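Local coordinates for protein AA10A (Thermobifida fusca, PDB 5UIZ) that probably cleaves cellulose oxidatively at a copper centre, as a lytic polysaccharide monooxygenase of family AA10, at residues A[139-144]-A[181-186]; A[145-150]-A[203-208]. One frame throughout, in Å; residues are numbered along the deposited sequence.

Contact 1 of 2, residues A[139-144]-A[181-186]. With CU (copper (II) ion), chain C.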
loop_
_atom_site.group_PDB
_atom_site.type_symbol
_atom_site.label_atom_id
_atom_site.label_comp_id
_atom_site.label_asym_id
_atom_site.label_seq_id
_atom_site.Cartn_x
_atom_site.Cartn_y
_atom_site.Cartn_z
ATOM N N TYR A 139 -10.602 -4.319 -2.304
ATOM C CA TYR A 139 -11.317 -5.552 -2.183
ATOM C C TYR A 139 -11.151 -5.997 -0.754
ATOM O O TYR A 139 -10.043 -6.080 -0.270
ATOM C CB TYR A 139 -10.757 -6.606 -3.116
ATOM C CG TYR A 139 -11.430 -7.951 -3.048
ATOM C CD1 TYR A 139 -12.725 -8.119 -3.486
ATOM C CD2 TYR A 139 -10.741 -9.097 -2.644
ATOM C CE1 TYR A 139 -13.357 -9.351 -3.452
ATOM C CE2 TYR A 139 -11.356 -10.357 -2.666
ATOM C CZ TYR A 139 -12.681 -10.458 -3.064
ATOM O OH TYR A 139 -13.327 -11.699 -3.044
ATOM N N ASP A 140 -12.256 -6.336 -0.117
ATOM C CA ASP A 140 -12.245 -6.829 1.248
ATOM C C ASP A 140 -13.107 -8.073 1.288
ATOM O O ASP A 140 -14.327 -7.962 1.227
ATOM C CB ASP A 140 -12.851 -5.751 2.155
ATOM C CG ASP A 140 -13.130 -6.273 3.586
ATOM O OD1 ASP A 140 -12.560 -7.315 3.976
ATOM O OD2 ASP A 140 -13.953 -5.651 4.279
ATOM N N GLN A 141 -12.500 -9.249 1.422
ATOM C CA GLN A 141 -13.274 -10.513 1.369
ATOM C C GLN A 141 -14.247 -10.672 2.537
ATOM O O GLN A 141 -15.306 -11.254 2.369
ATOM C CB GLN A 141 -12.343 -11.741 1.269
ATOM C CG GLN A 141 -12.906 -12.958 0.503
ATOM C CD GLN A 141 -13.693 -13.939 1.352
ATOM O OE1 GLN A 141 -13.607 -13.936 2.586
ATOM N NE2 GLN A 141 -14.453 -14.803 0.688
ATOM N N ALA A 142 -13.917 -10.115 3.690
ATOM C CA ALA A 142 -14.776 -10.201 4.847
ATOM C C ALA A 142 -15.908 -9.182 4.909
ATOM O O ALA A 142 -16.743 -9.271 5.823
ATOM C CB ALA A 142 -13.918 -10.077 6.103
ATOM N N SER A 143 -15.966 -8.217 3.984
ATOM C CA SER A 143 -17.003 -7.184 4.010
ATOM C C SER A 143 -17.110 -6.523 5.386
ATOM O O SER A 143 -18.155 -6.476 5.964
ATOM C CB SER A 143 -18.376 -7.793 3.627
ATOM O OG SER A 143 -18.237 -8.487 2.426
ATOM N N HIS A 144 -15.988 -6.093 5.911
ATOM C CA HIS A 144 -15.907 -5.384 7.153
ATOM C C HIS A 144 -16.558 -3.998 7.155
ATOM O O HIS A 144 -16.866 -3.476 8.247
ATOM C CB HIS A 144 -14.425 -5.204 7.556
ATOM C CG HIS A 144 -13.719 -6.492 7.902
ATOM N ND1 HIS A 144 -14.251 -7.429 8.769
ATOM C CD2 HIS A 144 -12.519 -6.995 7.492
ATOM C CE1 HIS A 144 -13.405 -8.444 8.891
ATOM N NE2 HIS A 144 -12.346 -8.200 8.134
ATOM N N PRO A 181 -20.538 -2.388 4.692
ATOM C CA PRO A 181 -19.960 -3.657 4.341
ATOM C C PRO A 181 -20.211 -4.006 2.882
ATOM O O PRO A 181 -21.325 -3.883 2.406
ATOM C CB PRO A 181 -20.701 -4.634 5.252
ATOM C CG PRO A 181 -21.178 -3.822 6.376
ATOM C CD PRO A 181 -21.449 -2.490 5.840
ATOM N N ALA A 182 -19.153 -4.373 2.185
ATOM C CA ALA A 182 -19.169 -4.673 0.768
ATOM C C ALA A 182 -17.825 -5.311 0.452
ATOM O O ALA A 182 -16.805 -4.982 1.097
ATOM C CB ALA A 182 -19.311 -3.429 -0.030
ATOM N N GLN A 183 -17.795 -6.208 -0.518
ATOM C CA GLN A 183 -16.524 -6.805 -0.891
ATOM C C GLN A 183 -15.682 -5.908 -1.771
ATOM O O GLN A 183 -14.449 -5.993 -1.740
ATOM C CB GLN A 183 -16.711 -8.213 -1.490
ATOM C CG GLN A 183 -17.204 -9.163 -0.410
ATOM C CD GLN A 183 -17.329 -10.609 -0.871
ATOM O OE1 GLN A 183 -18.004 -10.892 -1.856
ATOM N NE2 GLN A 183 -16.719 -11.534 -0.120
ATOM N N ASN A 184 -16.331 -5.054 -2.545
ATOM C CA ASN A 184 -15.661 -4.106 -3.382
ATOM C C ASN A 184 -16.070 -2.695 -3.035
ATOM O O ASN A 184 -17.252 -2.372 -2.974
ATOM C CB ASN A 184 -15.969 -4.387 -4.841
ATOM C CG ASN A 184 -15.422 -5.719 -5.289
ATOM O OD1 ASN A 184 -14.238 -5.844 -5.720
ATOM N ND2 ASN A 184 -16.238 -6.740 -5.088
ATOM N N ILE A 185 -15.084 -1.842 -2.808
ATOM C CA ILE A 185 -15.299 -0.429 -2.493
ATOM C C ILE A 185 -14.422 0.327 -3.433
ATOM O O ILE A 185 -13.253 -0.043 -3.648
ATOM C CB ILE A 185 -14.919 -0.108 -1.069
ATOM C CG1 ILE A 185 -15.904 -0.800 -0.095
ATOM C CG2 ILE A 185 -14.956 1.396 -0.836
ATOM C CD1 ILE A 185 -15.587 -0.680 1.403
ATOM N N GLN A 186 -14.985 1.346 -4.055
ATOM C CA GLN A 186 -14.181 2.219 -4.891
ATOM C C GLN A 186 -14.614 3.652 -4.846
ATOM O O GLN A 186 -15.771 3.923 -4.610
ATOM C CB GLN A 186 -14.157 1.726 -6.322
ATOM C CG GLN A 186 -15.478 1.840 -7.048
ATOM C CD GLN A 186 -15.348 1.407 -8.471
ATOM O OE1 GLN A 186 -14.603 0.485 -8.744
ATOM N NE2 GLN A 186 -16.089 2.056 -9.395
HETATM CU CU CU C . -10.397 -9.173 7.756
HETATM O O HOH W 1 -15.362 -3.936 3.344
#

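Contact 2 of 2, residues A[145-150]-A[203-208]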
loop_
_atom_site.group_PDB
_atom_site.type_symbol
_atom_site.label_atom_id
_atom_site.label_comp_id
_atom_site.label_asym_id
_atom_site.label_seq_id
_atom_site.Cartn_x
_atom_site.Cartn_y
_atom_site.Cartn_z
ATOM N N GLY A 145 -16.727 -3.391 5.977
ATOM C CA GLY A 145 -17.000 -1.964 5.867
ATOM C C GLY A 145 -15.807 -1.094 6.253
ATOM O O GLY A 145 -14.740 -1.576 6.642
ATOM N N ALA A 146 -15.984 0.204 6.110
ATOM C CA ALA A 146 -14.941 1.154 6.397
ATOM C C ALA A 146 -15.562 2.331 7.152
ATOM O O ALA A 146 -16.679 2.798 6.796
ATOM C CB ALA A 146 -14.331 1.605 5.101
ATOM N N ASP A 147 -14.896 2.749 8.218
ATOM C CA ASP A 147 -15.230 3.992 8.950
ATOM C C ASP A 147 -14.761 5.172 8.146
ATOM O O ASP A 147 -15.471 6.201 8.045
ATOM C CB ASP A 147 -14.576 4.050 10.297
ATOM C CG ASP A 147 -15.090 3.015 11.216
ATOM O OD1 ASP A 147 -16.156 2.398 10.964
ATOM O OD2 ASP A 147 -14.436 2.818 12.244
ATOM N N TYR A 148 -13.618 4.986 7.516
ATOM C CA TYR A 148 -13.070 5.980 6.582
ATOM C C TYR A 148 -11.886 5.394 5.815
ATOM O O TYR A 148 -11.348 4.364 6.182
ATOM C CB TYR A 148 -12.589 7.229 7.348
ATOM C CG TYR A 148 -11.500 6.923 8.382
ATOM C CD1 TYR A 148 -10.157 6.842 8.014
ATOM C CD2 TYR A 148 -11.813 6.727 9.703
ATOM C CE1 TYR A 148 -9.163 6.534 8.948
ATOM C CE2 TYR A 148 -10.831 6.440 10.639
ATOM C CZ TYR A 148 -9.506 6.367 10.254
ATOM O OH TYR A 148 -8.542 6.071 11.178
ATOM N N PHE A 149 -11.487 6.081 4.774
ATOM C CA PHE A 149 -10.235 5.873 4.094
ATOM C C PHE A 149 -9.524 7.197 4.102
ATOM O O PHE A 149 -10.199 8.244 3.908
ATOM C CB PHE A 149 -10.456 5.522 2.647
ATOM C CG PHE A 149 -11.112 4.216 2.439
ATOM C CD1 PHE A 149 -10.344 3.064 2.296
ATOM C CD2 PHE A 149 -12.473 4.132 2.338
ATOM C CE1 PHE A 149 -10.936 1.847 2.086
ATOM C CE2 PHE A 149 -13.082 2.913 2.111
ATOM C CZ PHE A 149 -12.313 1.761 1.987
ATOM N N LEU A 150 -8.219 7.174 4.352
ATOM C CA LEU A 150 -7.333 8.351 4.087
ATOM C C LEU A 150 -6.390 8.021 2.948
ATOM O O LEU A 150 -5.877 6.930 2.904
ATOM C CB LEU A 150 -6.519 8.700 5.331
ATOM C CG LEU A 150 -7.398 9.005 6.531
ATOM C CD1 LEU A 150 -6.576 9.188 7.799
ATOM C CD2 LEU A 150 -8.231 10.240 6.271
ATOM N N ILE A 203 -4.879 4.449 3.874
ATOM C CA ILE A 203 -5.264 4.017 5.189
ATOM C C ILE A 203 -6.752 3.658 5.198
ATOM O O ILE A 203 -7.654 4.488 4.986
ATOM C CB ILE A 203 -5.035 5.092 6.265
ATOM C CG1 ILE A 203 -3.599 5.628 6.221
ATOM C CG2 ILE A 203 -5.272 4.496 7.656
ATOM C CD1 ILE A 203 -3.376 6.731 7.256
ATOM N N TRP A 204 -6.997 2.395 5.487
ATOM C CA TRP A 204 -8.327 1.878 5.491
ATOM C C TRP A 204 -8.604 1.442 6.895
ATOM O O TRP A 204 -7.928 0.588 7.427
ATOM C CB TRP A 204 -8.468 0.743 4.447
ATOM C CG TRP A 204 -9.618 -0.158 4.699
ATOM C CD1 TRP A 204 -10.861 0.196 5.133
ATOM C CD2 TRP A 204 -9.632 -1.564 4.539
ATOM N NE1 TRP A 204 -11.646 -0.910 5.237
ATOM C CE2 TRP A 204 -10.925 -2.006 4.873
ATOM C CE3 TRP A 204 -8.685 -2.492 4.099
ATOM C CZ2 TRP A 204 -11.296 -3.353 4.852
ATOM C CZ3 TRP A 204 -9.037 -3.854 4.068
ATOM C CH2 TRP A 204 -10.332 -4.271 4.459
ATOM N N LYS A 205 -9.603 2.084 7.498
ATOM C CA LYS A 205 -10.044 1.799 8.847
ATOM C C LYS A 205 -11.320 0.951 8.734
ATOM O O LYS A 205 -12.358 1.440 8.251
ATOM C CB LYS A 205 -10.375 3.117 9.578
ATOM C CG LYS A 205 -11.097 2.928 10.896
ATOM C CD LYS A 205 -10.216 2.158 11.875
ATOM C CE LYS A 205 -10.771 2.176 13.300
ATOM N NZ LYS A 205 -12.061 1.461 13.408
ATOM N N ALA A 206 -11.209 -0.308 9.129
ATOM C CA ALA A 206 -12.315 -1.250 9.106
ATOM C C ALA A 206 -13.307 -0.864 10.155
ATOM O O ALA A 206 -12.933 -0.210 11.130
ATOM C CB ALA A 206 -11.825 -2.671 9.352
ATOM N N SER A 207 -14.569 -1.247 9.936
ATOM C CA SER A 207 -15.677 -0.899 10.814
ATOM C C SER A 207 -15.969 -1.914 11.918
ATOM O O SER A 207 -16.678 -1.582 12.855
ATOM C CB SER A 207 -16.954 -0.627 10.019
ATOM O OG SER A 207 -16.737 0.438 9.111
ATOM N N HIS A 208 -15.484 -3.138 11.805
ATOM C CA HIS A 208 -15.869 -4.189 12.759
ATOM C C HIS A 208 -15.150 -4.090 14.095
ATOM O O HIS A 208 -15.616 -4.623 15.084
ATOM C CB HIS A 208 -15.669 -5.584 12.163
ATOM C CG HIS A 208 -14.238 -5.943 11.852
ATOM N ND1 HIS A 208 -13.427 -5.160 11.060
ATOM C CD2 HIS A 208 -13.504 -7.043 12.164
ATOM C CE1 HIS A 208 -12.260 -5.746 10.906
ATOM N NE2 HIS A 208 -12.265 -6.879 11.586
#

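Contact 1 of 2, residues A[139-144]-A[181-186]
Tyr139 and Asn184 face each other as an antiparallel non-hydrogen-bonded pair, CA to CA 4.7 Å, and one residue further Asp140 N donates to Gln183 O at 2.7 Å, an almost straight bond (167°). Beyond it segment 139-144 leaves the strand in a type I turn from Asp140 to Ser143, while 181-183 runs alongside as loop. The side chain of Gln183, extended beyond CG (chi2 -176°), lies beside that of Tyr139 and reaches the turn, where NE2 donates to Gln141 O at 2.9 Å with the acceptor nearly in the amide plane. On the way its CG packs against Ser143 OG. Shortening Gln183 to an alanine removes NE2 and is likely to leave Gln141 O without this donor and the turn less firmly tied to 181-186. Asn184 OD1 sits at the edge of the Tyr139 ring, 3.5 Å from CD1, and is hydrogen-bonded to His137. Just past the turn, His144 N donates to Asp140 OD2 at 2.6 Å on the syn side, 25° out of the carboxylate plane. This second-shell bond is likely to steady His144, whose NE2 binds the copper ion at 2.2 Å. Pro181 CB closes against Ser143 O. The contact lies at the surface end of the three-stranded antiparallel sheet, with strand 133-140 between 38-42 and 184-190; Asp140 and His144 lean on strand 198-206.

Contact 2 of 2, residues A[145-150]-A[203-208]
Phe149 and Trp204 form an antiparallel non-hydrogen-bonded pair and Leu150 and Ile203 a hydrogen-bonded one, closed by Leu150 N to Ile203 O and Ile203 N to Leu150 O, both 2.8 Å, the short strands 148-150 and 203-206 running at 165° to each other with their axes 4.8 Å apart, while Lys205 N also donates to Tyr148 O, and Asp147 N to Lys205 O where 145-150 turns a corner at Asp147. On the face of Phe149 and Trp204 the two aromatic side chains run side by side; the phenyl ring and the indole five-membered ring are nearly parallel but slid apart, so that overlap is slight and Phe149 CE1 meets Trp204 CD1 at 3.5 Å. The indole edge turns to Gly145 O, weakly bonded by NE1, and to Ala146 CB. On the face that carries Tyr148, Leu150, Ile203 and Lys205, Lys205 CB lies over the Tyr148 ring in a CH-pi contact, 3.5 Å from its centroid. Tyr148 CG stands between its own backbone N and carbonyl carbon (chi1 60°), which brings the ring beneath the lysine; its OH is bonded to His96. The lysine chain bends at chi2 and chi4, bringing NZ to Asp147 OD2 at 3.0 Å, a salt bridge on the anti side, tilted 34° from the carboxylate plane, and also to Ala206 O and Met209 O. The other carboxylate oxygen, OD1, accepts from Ser207 OG at 2.8 Å, from above its plane. Asp147 therefore holds both Lys205 and Ser207 of the facing segment. Phe149 and Trp204 both touch Leu138 of the three-stranded sheet, an inter-sheet packing consistent with the immunoglobulin-like beta-sandwich core of AA10 enzymes, here with the Trp204 side chain about 6 Å from the copper ion.

How the contacts relate
The centres of contact 1 and contact 2 lie about 10 Å apart, on the same side of the chain's centre. Along the chain their segments alternate: 139-144 runs straight into 145-150, then 181-186 precedes 203-208. Contact 1 belongs to the three-stranded antiparallel sheet and contact 2 to the mixed sheet, so strands 133-140 and 184-190 each pass the chain on to a strand of the other sheet. The two also meet where Ile185 packs on Phe149 and the ring of His144 stacks on His208. The copper ligand His144 thus sits at the junction of both sheets; with His37, it completes the histidine-brace copper site characteristic of lytic polysaccharide monooxygenases.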